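Local coordinates for probable diphthine synthase (Aeropyrum pernix, PDB 1WDE), which probably catalyses the S-adenosyl-L-methionine-dependent trimethylation of a modified histidine in translation elongation factor 2, giving diphthine, the second step of diphthamide biosynthesis, at residues Leu10-Trp15 against Val86-Ala91; Arg32-Tyr37 against Leu82-Ala87; Val36-Tyr41 against Ala60-Ala65; Glu76-Ala81 against Ala110-Arg115; Gly92-Ala97 against Val114-Gly119. All blocks are in the same frame, centred on the assembly; numbering follows the deposited sequence.

Contact 1 (Leu10-Trp15 against Val86-Ala91); sequences LLLVGW and VAVVTA
Leu10-Trp15 and Val86-Ala91 run side by side as neighbouring parallel strands in the middle of the five-stranded parallel sheet of this tetrapyrrole methylase fold, their directions only 17° apart. Five backbone hydrogen bonds zip them together. Leu11 and Val13 each use both N and O, the tightest bonds being Leu11 N to Val86 O and Val88 N to Leu11 O, both 2.7 Å. The last bond, Trp15 N to Thr90 O at 2.8 Å, carries the pairing to where the strands give way to loop. CA-H...O contacts run alongside, as from Leu10 CA to Val86 O.

The apolar contacts fall on two faces. On the face of Leu10, Leu12 and Val88, which helix 100-109 packs against, Leu12 lies alongside Val88 with CD2 3.7 Å from Val88 CB. Leu10 has CG opposite its own N (chi1 171°), which brings CD1 toward the neighbouring strand, 3.9 Å from Val88 CG2. The other face carries Leu11, Val13, Ala87 and Val89 toward helix 24-32, and Leu11 CB meets Ala87 CB at 4.0 Å.

The polar ends look elsewhere: Thr90 OG1 bonds to Glu39, and Trp15 NE1 to Ser52. The tryptophan packs on Val89 through its carbons, with Val89 CG1 3.7 Å from Trp15 CB and 3.8 Å from CE3 of the same residue.

Contact 2 (Arg32-Tyr37 against Leu82-Ala87); sequences RADVVY and LDAVVA
Tyr37 and Val86 meet where strand 35-39 lies parallel to strand 85-90 in the five-stranded sheet, and this is the close-packed half of the contact. Ala87 N bonds to Val35 O at 3.0 Å, and Tyr37 N to Ala87 O at 2.8 Å. On one face the methyl of Ala33 rests on that of Ala87, CB to CB 3.9 Å, where both residues are buried.

Toward the start of both strands the pairing opens out to solvent, and polar atoms take over. Val85 O receives Asp34 N at 2.9 Å and, in a weak second bond, Val35 N at 3.3 Å. The exposed Asp34 answers with its side chain: CG stands beside its own backbone N (chi1 -61°), which swings OD2 across to accept Val85 N at 3.1 Å, on the anti side of the carboxylate. Asp34 thus donates with its backbone N and accepts with its side chain, both at Val85.

Back on the tight side, the tyrosine ring turns its edge to the valine: Val86 CG1 lies in the ring plane, 3.3 Å from Tyr37 CE2 and 3.4 Å from CD2 of that ring.

Contact 3 (Val36-Tyr41 against Ala60-Ala65); sequences VYVESY and ARVVEA
Val38 and Val62 make the apolar centre, their methyls CG2 and CG1 meeting at 3.6 Å on the face that helix 47-57 packs against. On the other face Tyr37 runs alongside Val63, with Tyr37 CD1 4.0 Å from Val63 CB; beyond them Ala65 CB fits against Tyr37 CB.

Between the faces the backbones pair in parallel, though splayed by 37°, and the bonds are uneven. Val38 N to Val63 O is sound at 2.7 Å and Ala65 N to Val38 O at 2.9 Å, but Val63 N meets Val36 O at a poor angle and counts as weak. At the start, Val36 N bonds to Arg61 O at 3.3 Å, from well above the carbonyl plane.

At the C-terminal end of the pairing, around Glu64 and Ala65, the edge turns polar. A water takes the N-H of Ser40 at 2.7 Å and donates to Glu64 OE2 and Ala65 O, filling in where direct pairing stops. The in-plane edge of the Tyr41 ring faces Ala65 O, while Glu39 OE2 sits 3.5 Å above that ring's plane, toward its rim, and weakly accepts Tyr41 N. Glu39 bends back (chi1 65°, chi2 87°), and its OE1 bonds to His100 and Thr42.

Strand 35-39, helix 47-57 and strand 62-64 form a beta-alpha-beta unit, here ending on the outermost strand of the parallel sheet.

Contact 4 (Glu76-Ala81 against Ala110-Arg115); sequences EIVSRA and AGVAVR
The carbonyl oxygen of Ala110 is held against the flat guanidinium of Arg80: it lies over the centre of one face, 3.5 Å above the plane. Arg80 CG and CZ both come to 3.6 Å from Ala110 O. The oxygen lies over the face and is not hydrogen-bonded to it; indeed no hydrogen bond joins the two segments. The attraction is probably electrostatic, a positive group set over a carbonyl close to the C-terminal end of helix 100-109. Arg80 gets there through a bend at chi2 (-42°), which folds the chain back over the turn. It is exposed and also touches a crystal neighbour, which may help set its pose.

Residues 110-112 lead from helix 100-109 into strand 113-117, which 113-115 begin; this is the second half of the beta-alpha-beta crossover that starts from strand 85-90. Segment 76-81 is the chain leaving the short helix 74-77 on its way to that same strand 85-90. Gly111 takes a backbone conformation (phi 88°) in which a side chain would jam against the carbonyl before it.

Beside the arginine's CG the contact is apolar. Val112 and Arg80 run antiparallel alongside one another, with Val112 CG2 3.9 Å from Arg80 CG. The same methyl meets Val78 CG1 at 4.0 Å, and Val78 CG1 also rests 3.9 Å from Ala110 CB. Val78 also packs on Leu103 of helix 100-109, and Val112 on Leu10 of strand 9-14.

Contact 5 (Gly92-Ala97 against Val114-Gly119); sequences GDPMVA and VRYIPG
Asp93 and Tyr116 open a polar loop-to-strand contact, in which the turn after strand 85-90 is tied to the end of strand 113-117, beside the probable S-adenosyl-L-methionine site to which Asp93 and Val96 are assigned. One carboxylate oxygen does most of the work. Asp93 OD1 takes a short bond of 2.5 Å from Tyr116 OH on its syn side and one of 3.1 Å from Gly119 N on its anti side. The carboxylate stands nearly upright to the phenol ring, 84° between planes, and meets it at the edge. OD2 of Asp93 turns to its own chain and accepts Met95 N at 2.7 Å, an Asx turn within the type I turn Asp93-Val96. With an alanine in place of Asp93, Tyr116 OH and Gly119 N would probably lose their common acceptor, and the turn at Met95 would be freer to shift.

The tyrosine ring is sandwiched. CG of Met95, present as selenomethionine, lies over one face, 3.7 Å from the ring centroid, with SE farther out above that face; Pro118 CD sits over the opposite one.

Three donors on one carboxylate fix its rotation, and so probably help place the loop of the likely S-adenosyl-L-methionine site.

From the N terminus, Leu10-Trp15 enters the sheet first and pairs in contact 1 with Val86-Ala91, closing a loop of 70 residues. Contact 3 lies within that loop, closing the beta-alpha-beta connection through helix 47-57 to strand 62-64. Contact 2 starts from the same strand 35-39 and ends on the same stretch as contact 1. Contact 4 starts late in the loop, at Glu76-Ala81, and closes beyond it at Ala110-Arg115, so it crosses contacts 1 and 2. Contact 5 follows in series after contacts 1 to 3. Contacts 1 to 3 pair neighbouring strands, while contacts 4 and 5 tie loops to strand 113-117 or the turn before it.

Contact 1 (Leu10-Trp15 against Val86-Ala91)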
# COMPACT_ATOMS: atom_id res chain seq x y z
N LEU A 10 17.80 6.85 -16.45
CA LEU A 10 17.19 6.81 -15.13
C LEU A 10 16.83 5.39 -14.73
O LEU A 10 16.22 4.64 -15.50
CB LEU A 10 15.94 7.69 -15.11
CG LEU A 10 15.05 7.61 -13.86
CD1 LEU A 10 15.78 8.15 -12.66
CD2 LEU A 10 13.77 8.40 -14.11
N LEU A 11 17.21 5.01 -13.51
CA LEU A 11 16.91 3.68 -13.01
C LEU A 11 15.97 3.82 -11.83
O LEU A 11 16.36 4.39 -10.80
CB LEU A 11 18.19 2.98 -12.55
CG LEU A 11 19.35 2.88 -13.55
CD1 LEU A 11 20.48 2.01 -12.96
CD2 LEU A 11 18.85 2.29 -14.85
N LEU A 12 14.74 3.34 -11.98
CA LEU A 12 13.76 3.37 -10.88
C LEU A 12 13.86 1.99 -10.28
O LEU A 12 13.33 1.02 -10.82
CB LEU A 12 12.34 3.62 -11.40
CG LEU A 12 11.97 5.06 -11.75
CD1 LEU A 12 10.46 5.15 -11.89
CD2 LEU A 12 12.44 6.00 -10.66
N VAL A 13 14.54 1.90 -9.14
CA VAL A 13 14.81 0.62 -8.49
C VAL A 13 14.03 0.28 -7.21
O VAL A 13 14.07 1.03 -6.23
CB VAL A 13 16.32 0.55 -8.17
CG1 VAL A 13 16.72 -0.86 -7.78
CG2 VAL A 13 17.13 1.03 -9.39
N GLY A 14 13.35 -0.86 -7.22
CA GLY A 14 12.64 -1.30 -6.03
C GLY A 14 13.66 -2.06 -5.19
O GLY A 14 14.33 -2.97 -5.68
N TRP A 15 13.79 -1.70 -3.92
CA TRP A 15 14.76 -2.32 -3.03
C TRP A 15 14.19 -3.43 -2.12
O TRP A 15 14.94 -4.07 -1.39
CB TRP A 15 15.40 -1.24 -2.17
CG TRP A 15 16.81 -1.52 -1.75
CD1 TRP A 15 17.27 -1.71 -0.48
CD2 TRP A 15 17.96 -1.60 -2.61
NE1 TRP A 15 18.63 -1.91 -0.50
CE2 TRP A 15 19.08 -1.85 -1.79
CE3 TRP A 15 18.14 -1.49 -4.00
CZ2 TRP A 15 20.37 -2.00 -2.30
CZ3 TRP A 15 19.43 -1.64 -4.52
CH2 TRP A 15 20.53 -1.89 -3.66
N VAL A 86 21.51 7.70 -13.50
CA VAL A 86 20.98 8.08 -12.20
C VAL A 86 19.95 7.07 -11.70
O VAL A 86 19.07 6.65 -12.44
CB VAL A 86 20.32 9.48 -12.26
CG1 VAL A 86 19.66 9.80 -10.94
CG2 VAL A 86 21.38 10.53 -12.56
N ALA A 87 20.08 6.69 -10.43
CA ALA A 87 19.17 5.73 -9.84
C ALA A 87 18.35 6.35 -8.72
O ALA A 87 18.86 7.15 -7.94
CB ALA A 87 19.94 4.52 -9.31
N VAL A 88 17.06 6.00 -8.69
CA VAL A 88 16.16 6.46 -7.63
C VAL A 88 15.71 5.16 -6.98
O VAL A 88 15.10 4.29 -7.62
CB VAL A 88 14.95 7.24 -8.19
CG1 VAL A 88 13.98 7.57 -7.06
CG2 VAL A 88 15.44 8.55 -8.84
N VAL A 89 16.02 5.02 -5.70
CA VAL A 89 15.68 3.82 -4.96
C VAL A 89 14.53 4.00 -3.99
O VAL A 89 14.50 4.95 -3.22
CB VAL A 89 16.87 3.31 -4.16
CG1 VAL A 89 16.56 1.94 -3.58
CG2 VAL A 89 18.12 3.25 -5.05
N THR A 90 13.60 3.05 -4.04
CA THR A 90 12.43 3.04 -3.18
C THR A 90 12.36 1.73 -2.41
O THR A 90 12.75 0.69 -2.93
CB THR A 90 11.14 3.19 -4.03
OG1 THR A 90 11.14 4.47 -4.69
CG2 THR A 90 9.88 3.07 -3.16
N ALA A 91 11.90 1.76 -1.16
CA ALA A 91 11.73 0.52 -0.43
C ALA A 91 10.52 -0.11 -1.15
O ALA A 91 9.66 0.60 -1.66
CB ALA A 91 11.39 0.81 1.05

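Contact 2 (Arg32-Tyr37 against Leu82-Ala87)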
# COMPACT_ATOMS: atom_id res chain seq x y z
N ARG A 32 26.24 -0.07 -10.31
CA ARG A 32 26.70 0.41 -11.60
C ARG A 32 26.26 1.83 -11.95
O ARG A 32 26.75 2.41 -12.92
CB ARG A 32 26.29 -0.57 -12.70
CG ARG A 32 27.00 -1.92 -12.59
CD ARG A 32 26.57 -2.90 -13.67
NE ARG A 32 27.34 -4.14 -13.60
CZ ARG A 32 28.64 -4.24 -13.89
NH1 ARG A 32 29.32 -3.16 -14.26
NH2 ARG A 32 29.26 -5.40 -13.78
N ALA A 33 25.35 2.39 -11.17
CA ALA A 33 24.89 3.75 -11.42
C ALA A 33 26.00 4.74 -11.04
O ALA A 33 26.97 4.37 -10.38
CB ALA A 33 23.63 4.04 -10.61
N ASP A 34 25.87 5.99 -11.47
CA ASP A 34 26.87 7.00 -11.16
C ASP A 34 26.39 7.81 -9.97
O ASP A 34 27.20 8.31 -9.18
CB ASP A 34 27.10 7.92 -12.36
CG ASP A 34 27.61 7.17 -13.58
OD1 ASP A 34 28.63 6.46 -13.46
OD2 ASP A 34 26.99 7.28 -14.66
N VAL A 35 25.08 7.95 -9.85
CA VAL A 35 24.46 8.69 -8.75
C VAL A 35 23.30 7.84 -8.21
O VAL A 35 22.63 7.13 -8.97
CB VAL A 35 23.90 10.05 -9.22
CG1 VAL A 35 23.57 10.92 -8.02
CG2 VAL A 35 24.92 10.75 -10.11
N VAL A 36 23.06 7.91 -6.90
CA VAL A 36 21.99 7.15 -6.27
C VAL A 36 21.17 7.97 -5.29
O VAL A 36 21.63 8.28 -4.19
CB VAL A 36 22.55 5.93 -5.52
CG1 VAL A 36 21.40 5.12 -4.93
CG2 VAL A 36 23.39 5.08 -6.45
N TYR A 37 19.96 8.34 -5.70
CA TYR A 37 19.05 9.08 -4.84
C TYR A 37 18.24 8.01 -4.13
O TYR A 37 17.89 6.99 -4.72
CB TYR A 37 18.12 9.96 -5.68
CG TYR A 37 18.82 11.07 -6.42
CD1 TYR A 37 19.26 12.21 -5.75
CD2 TYR A 37 19.05 10.98 -7.79
CE1 TYR A 37 19.92 13.24 -6.43
CE2 TYR A 37 19.70 12.00 -8.48
CZ TYR A 37 20.13 13.13 -7.79
OH TYR A 37 20.77 14.14 -8.48
N LEU A 82 24.22 16.64 -17.77
CA LEU A 82 25.37 16.06 -18.25
C LEU A 82 24.79 14.86 -18.99
O LEU A 82 23.85 15.06 -19.76
CB LEU A 82 26.37 16.08 -17.15
CG LEU A 82 27.04 17.43 -17.47
CD1 LEU A 82 28.25 17.85 -16.66
CD2 LEU A 82 27.50 17.44 -18.93
N ASP A 83 25.29 13.72 -18.81
CA ASP A 83 24.76 12.47 -19.48
C ASP A 83 25.24 11.41 -18.57
O ASP A 83 26.43 11.09 -18.58
CB ASP A 83 25.35 12.27 -20.93
CG ASP A 83 24.89 13.29 -22.03
OD1 ASP A 83 25.45 14.44 -22.12
OD2 ASP A 83 23.95 12.99 -22.88
N ALA A 84 24.36 10.86 -17.79
CA ALA A 84 24.79 9.87 -16.81
C ALA A 84 23.66 8.93 -16.41
O ALA A 84 22.50 9.15 -16.75
CB ALA A 84 25.28 10.62 -15.57
N VAL A 85 24.14 7.97 -15.59
CA VAL A 85 23.21 6.95 -15.07
C VAL A 85 22.78 7.32 -13.66
O VAL A 85 23.58 7.28 -12.72
CB VAL A 85 23.86 5.58 -15.03
CG1 VAL A 85 22.83 4.48 -14.77
CG2 VAL A 85 24.58 5.27 -16.35
N VAL A 86 21.51 7.70 -13.50
CA VAL A 86 20.98 8.08 -12.20
C VAL A 86 19.95 7.07 -11.70
O VAL A 86 19.07 6.65 -12.44
CB VAL A 86 20.32 9.48 -12.26
CG1 VAL A 86 19.66 9.80 -10.94
CG2 VAL A 86 21.38 10.53 -12.56
N ALA A 87 20.08 6.69 -10.43
CA ALA A 87 19.17 5.73 -9.84
C ALA A 87 18.35 6.35 -8.72
O ALA A 87 18.86 7.15 -7.94
CB ALA A 87 19.94 4.52 -9.31

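Contact 3 (Val36-Tyr41 against Ala60-Ala65)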
# COMPACT_ATOMS: atom_id res chain seq x y z
N VAL A 36 23.06 7.91 -6.90
CA VAL A 36 21.99 7.15 -6.27
C VAL A 36 21.17 7.97 -5.29
O VAL A 36 21.63 8.28 -4.19
CB VAL A 36 22.55 5.93 -5.52
CG1 VAL A 36 21.40 5.12 -4.93
CG2 VAL A 36 23.39 5.08 -6.45
N TYR A 37 19.96 8.34 -5.70
CA TYR A 37 19.05 9.08 -4.84
C TYR A 37 18.24 8.01 -4.13
O TYR A 37 17.89 6.99 -4.72
CB TYR A 37 18.12 9.96 -5.68
CG TYR A 37 18.82 11.07 -6.42
CD1 TYR A 37 19.26 12.21 -5.75
CD2 TYR A 37 19.05 10.98 -7.79
CE1 TYR A 37 19.92 13.24 -6.43
CE2 TYR A 37 19.70 12.00 -8.48
CZ TYR A 37 20.13 13.13 -7.79
OH TYR A 37 20.77 14.14 -8.48
N VAL A 38 17.96 8.24 -2.85
CA VAL A 38 17.22 7.29 -2.06
C VAL A 38 16.09 8.03 -1.35
O VAL A 38 16.32 9.02 -0.66
CB VAL A 38 18.14 6.62 -1.00
CG1 VAL A 38 17.34 5.68 -0.14
CG2 VAL A 38 19.25 5.87 -1.70
N GLU A 39 14.86 7.56 -1.55
CA GLU A 39 13.73 8.20 -0.91
C GLU A 39 13.09 7.20 0.04
O GLU A 39 12.78 6.07 -0.32
CB GLU A 39 12.73 8.72 -1.96
CG GLU A 39 12.03 7.69 -2.82
CD GLU A 39 10.76 7.16 -2.17
OE1 GLU A 39 10.02 6.40 -2.84
OE2 GLU A 39 10.51 7.49 -0.99
N SER A 40 12.92 7.63 1.29
CA SER A 40 12.35 6.77 2.31
C SER A 40 11.08 7.35 2.89
O SER A 40 10.70 7.02 4.01
CB SER A 40 13.38 6.55 3.41
OG SER A 40 14.23 7.68 3.52
N TYR A 41 10.41 8.21 2.12
CA TYR A 41 9.18 8.83 2.56
C TYR A 41 7.89 8.16 2.06
O TYR A 41 6.83 8.35 2.65
CB TYR A 41 9.17 10.31 2.17
CG TYR A 41 9.11 10.58 0.68
CD1 TYR A 41 7.90 10.49 -0.02
CD2 TYR A 41 10.26 10.92 -0.03
CE1 TYR A 41 7.84 10.76 -1.39
CE2 TYR A 41 10.20 11.19 -1.40
CZ TYR A 41 8.99 11.11 -2.08
OH TYR A 41 8.93 11.40 -3.42
N ALA A 60 29.49 6.83 -1.33
CA ALA A 60 30.00 7.98 -2.05
C ALA A 60 29.09 8.45 -3.17
O ALA A 60 29.45 9.34 -3.95
CB ALA A 60 31.38 7.67 -2.61
N ARG A 61 27.90 7.87 -3.27
CA ARG A 61 26.96 8.25 -4.32
C ARG A 61 25.53 8.37 -3.79
O ARG A 61 24.72 9.10 -4.35
CB ARG A 61 27.03 7.23 -5.46
CG ARG A 61 28.42 7.12 -6.03
CD ARG A 61 28.57 5.95 -6.97
NE ARG A 61 29.96 5.83 -7.39
CZ ARG A 61 30.44 4.84 -8.14
NH1 ARG A 61 29.64 3.88 -8.56
NH2 ARG A 61 31.73 4.82 -8.45
N VAL A 62 25.25 7.66 -2.71
CA VAL A 62 23.92 7.69 -2.11
C VAL A 62 23.54 9.11 -1.71
O VAL A 62 24.37 9.85 -1.18
CB VAL A 62 23.85 6.77 -0.89
CG1 VAL A 62 22.44 6.75 -0.33
CG2 VAL A 62 24.29 5.37 -1.27
N VAL A 63 22.29 9.48 -1.96
CA VAL A 63 21.80 10.81 -1.63
C VAL A 63 20.34 10.78 -1.20
O VAL A 63 19.48 10.28 -1.92
CB VAL A 63 21.93 11.76 -2.84
CG1 VAL A 63 21.50 13.17 -2.46
CG2 VAL A 63 23.35 11.75 -3.38
N GLU A 64 20.05 11.32 -0.01
CA GLU A 64 18.68 11.37 0.48
C GLU A 64 17.88 12.30 -0.42
O GLU A 64 18.32 13.41 -0.72
CB GLU A 64 18.65 11.93 1.91
CG GLU A 64 18.61 10.87 3.02
CD GLU A 64 17.20 10.34 3.29
OE1 GLU A 64 17.07 9.45 4.16
OE2 GLU A 64 16.24 10.81 2.65
N ALA A 65 16.72 11.84 -0.86
CA ALA A 65 15.85 12.64 -1.71
C ALA A 65 14.51 12.84 -0.99
O ALA A 65 13.93 11.88 -0.50
CB ALA A 65 15.63 11.95 -3.05
O HOH W 1 13.55 10.24 1.39

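Contact 4 (Glu76-Ala81 against Ala110-Arg115)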
# COMPACT_ATOMS: atom_id res chain seq x y z
N GLU A 76 15.00 18.27 -11.98
CA GLU A 76 16.46 18.17 -11.76
C GLU A 76 16.93 16.70 -11.86
O GLU A 76 17.91 16.38 -12.54
CB GLU A 76 16.85 18.72 -10.39
CG GLU A 76 17.51 20.11 -10.48
CD GLU A 76 18.93 20.07 -11.07
OE1 GLU A 76 19.64 21.15 -11.11
OE2 GLU A 76 19.41 18.97 -11.52
N ILE A 77 16.21 15.82 -11.17
CA ILE A 77 16.56 14.38 -11.17
C ILE A 77 16.61 13.87 -12.61
O ILE A 77 17.40 12.97 -12.94
CB ILE A 77 15.55 13.57 -10.37
CG1 ILE A 77 15.75 13.71 -8.86
CG2 ILE A 77 15.63 12.07 -10.68
CD1 ILE A 77 15.72 15.16 -8.39
N VAL A 78 15.76 14.44 -13.45
CA VAL A 78 15.72 14.08 -14.87
C VAL A 78 16.97 14.68 -15.53
O VAL A 78 16.98 14.95 -16.74
CB VAL A 78 14.47 14.63 -15.55
CG1 VAL A 78 14.32 14.14 -16.99
CG2 VAL A 78 13.17 14.24 -14.84
N SER A 79 17.94 14.85 -14.68
CA SER A 79 19.27 15.43 -14.99
C SER A 79 19.69 15.25 -16.49
O SER A 79 20.42 14.30 -16.82
CB SER A 79 20.32 14.75 -14.10
OG SER A 79 21.60 15.30 -14.36
N ARG A 80 19.20 16.20 -17.33
CA ARG A 80 19.50 16.28 -18.81
C ARG A 80 20.50 17.43 -19.02
O ARG A 80 20.30 18.34 -19.87
CB ARG A 80 18.20 16.56 -19.61
CG ARG A 80 17.81 15.42 -20.56
CD ARG A 80 19.00 14.83 -21.32
NE ARG A 80 18.61 14.14 -22.56
CZ ARG A 80 18.27 14.77 -23.69
NH1 ARG A 80 18.26 16.11 -23.76
NH2 ARG A 80 17.91 14.15 -24.82
N ALA A 81 21.54 17.34 -18.23
CA ALA A 81 22.62 18.30 -18.19
C ALA A 81 23.89 17.59 -18.45
O ALA A 81 24.71 17.87 -19.32
CB ALA A 81 22.65 18.97 -16.84
N ALA A 110 11.46 13.66 -21.92
CA ALA A 110 12.63 14.53 -21.97
C ALA A 110 13.82 13.84 -22.62
O ALA A 110 14.96 14.29 -22.49
CB ALA A 110 13.00 14.99 -20.57
N GLY A 111 13.56 12.73 -23.32
CA GLY A 111 14.62 12.01 -24.00
C GLY A 111 15.38 10.93 -23.23
O GLY A 111 15.99 10.06 -23.85
N VAL A 112 15.34 10.99 -21.90
CA VAL A 112 16.04 10.02 -21.05
C VAL A 112 15.52 8.58 -21.13
O VAL A 112 14.31 8.35 -21.16
CB VAL A 112 16.00 10.45 -19.56
CG1 VAL A 112 16.78 9.47 -18.70
CG2 VAL A 112 16.55 11.86 -19.41
N ALA A 113 16.43 7.61 -21.17
CA ALA A 113 16.03 6.21 -21.22
C ALA A 113 15.65 5.81 -19.79
O ALA A 113 16.36 6.15 -18.84
CB ALA A 113 17.19 5.35 -21.72
N VAL A 114 14.54 5.09 -19.63
CA VAL A 114 14.10 4.69 -18.30
C VAL A 114 14.02 3.19 -18.11
O VAL A 114 13.42 2.48 -18.92
CB VAL A 114 12.72 5.29 -17.96
CG1 VAL A 114 12.24 4.77 -16.61
CG2 VAL A 114 12.80 6.82 -17.95
N ARG A 115 14.65 2.70 -17.05
CA ARG A 115 14.63 1.27 -16.75
C ARG A 115 13.91 1.09 -15.41
O ARG A 115 14.24 1.76 -14.42
CB ARG A 115 16.05 0.72 -16.62
CG ARG A 115 16.95 1.03 -17.80
CD ARG A 115 16.59 0.18 -18.99
NE ARG A 115 17.23 -1.13 -18.94
CZ ARG A 115 16.95 -2.11 -19.80
NH1 ARG A 115 17.57 -3.29 -19.71
NH2 ARG A 115 16.03 -1.93 -20.73

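Contact 5 (Gly92-Ala97 against Val114-Gly119)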
# COMPACT_ATOMS: atom_id res chain seq x y z
N GLY A 92 10.45 -1.43 -1.24
CA GLY A 92 9.34 -2.03 -1.95
C GLY A 92 9.54 -1.97 -3.45
O GLY A 92 10.62 -2.29 -3.95
N ASP A 93 8.52 -1.55 -4.18
CA ASP A 93 8.58 -1.44 -5.65
C ASP A 93 8.20 -0.02 -6.02
O ASP A 93 7.18 0.49 -5.55
CB ASP A 93 7.60 -2.41 -6.31
CG ASP A 93 7.67 -2.37 -7.83
OD1 ASP A 93 8.30 -3.26 -8.42
OD2 ASP A 93 7.11 -1.44 -8.42
N PRO A 94 8.97 0.63 -6.90
CA PRO A 94 8.66 2.01 -7.29
C PRO A 94 7.31 2.26 -7.97
O PRO A 94 6.82 3.38 -7.97
CB PRO A 94 9.84 2.38 -8.18
CG PRO A 94 10.21 1.07 -8.83
CD PRO A 94 10.11 0.09 -7.67
N MSE A 95 6.69 1.22 -8.54
CA MSE A 95 5.42 1.40 -9.22
C MSE A 95 4.21 1.07 -8.34
O MSE A 95 3.06 1.21 -8.75
CB MSE A 95 5.40 0.54 -10.49
CG MSE A 95 6.54 0.84 -11.45
SE MSE A 95 6.58 2.74 -11.91
CE MSE A 95 7.81 2.69 -13.43
N VAL A 96 4.48 0.63 -7.12
CA VAL A 96 3.39 0.27 -6.23
C VAL A 96 3.14 1.30 -5.14
O VAL A 96 3.91 1.42 -4.20
CB VAL A 96 3.65 -1.10 -5.56
CG1 VAL A 96 2.54 -1.42 -4.53
CG2 VAL A 96 3.69 -2.20 -6.63
N ALA A 97 2.04 2.03 -5.28
CA ALA A 97 1.65 3.00 -4.27
C ALA A 97 2.59 4.18 -4.07
O ALA A 97 2.92 4.53 -2.94
CB ALA A 97 1.43 2.29 -2.94
N VAL A 114 14.54 5.09 -19.63
CA VAL A 114 14.10 4.69 -18.30
C VAL A 114 14.02 3.19 -18.11
O VAL A 114 13.42 2.48 -18.92
CB VAL A 114 12.72 5.29 -17.96
CG1 VAL A 114 12.24 4.77 -16.61
CG2 VAL A 114 12.80 6.82 -17.95
N ARG A 115 14.65 2.70 -17.05
CA ARG A 115 14.63 1.27 -16.75
C ARG A 115 13.91 1.09 -15.41
O ARG A 115 14.24 1.76 -14.42
CB ARG A 115 16.05 0.72 -16.62
CG ARG A 115 16.95 1.03 -17.80
CD ARG A 115 16.59 0.18 -18.99
NE ARG A 115 17.23 -1.13 -18.94
CZ ARG A 115 16.95 -2.11 -19.80
NH1 ARG A 115 17.57 -3.29 -19.71
NH2 ARG A 115 16.03 -1.93 -20.73
N TYR A 116 12.92 0.22 -15.38
CA TYR A 116 12.17 -0.04 -14.16
C TYR A 116 12.68 -1.37 -13.61
O TYR A 116 12.48 -2.42 -14.22
CB TYR A 116 10.66 -0.10 -14.47
CG TYR A 116 9.82 -0.91 -13.48
CD1 TYR A 116 10.06 -0.85 -12.11
CD2 TYR A 116 8.79 -1.72 -13.93
CE1 TYR A 116 9.29 -1.59 -11.21
CE2 TYR A 116 8.01 -2.46 -13.04
CZ TYR A 116 8.27 -2.39 -11.69
OH TYR A 116 7.53 -3.15 -10.82
N ILE A 117 13.37 -1.31 -12.47
CA ILE A 117 13.89 -2.54 -11.87
C ILE A 117 12.92 -2.89 -10.73
O ILE A 117 12.84 -2.17 -9.74
CB ILE A 117 15.31 -2.35 -11.28
CG1 ILE A 117 16.25 -1.82 -12.37
CG2 ILE A 117 15.83 -3.70 -10.75
CD1 ILE A 117 16.26 -2.67 -13.63
N PRO A 118 12.16 -3.98 -10.87
CA PRO A 118 11.21 -4.31 -9.80
C PRO A 118 11.77 -4.77 -8.45
O PRO A 118 12.88 -5.31 -8.36
CB PRO A 118 10.28 -5.35 -10.43
CG PRO A 118 11.03 -5.90 -11.59
CD PRO A 118 11.91 -4.78 -12.09
N GLY A 119 10.99 -4.52 -7.40
CA GLY A 119 11.36 -4.94 -6.06
C GLY A 119 10.15 -5.60 -5.41
O GLY A 119 9.02 -5.37 -5.87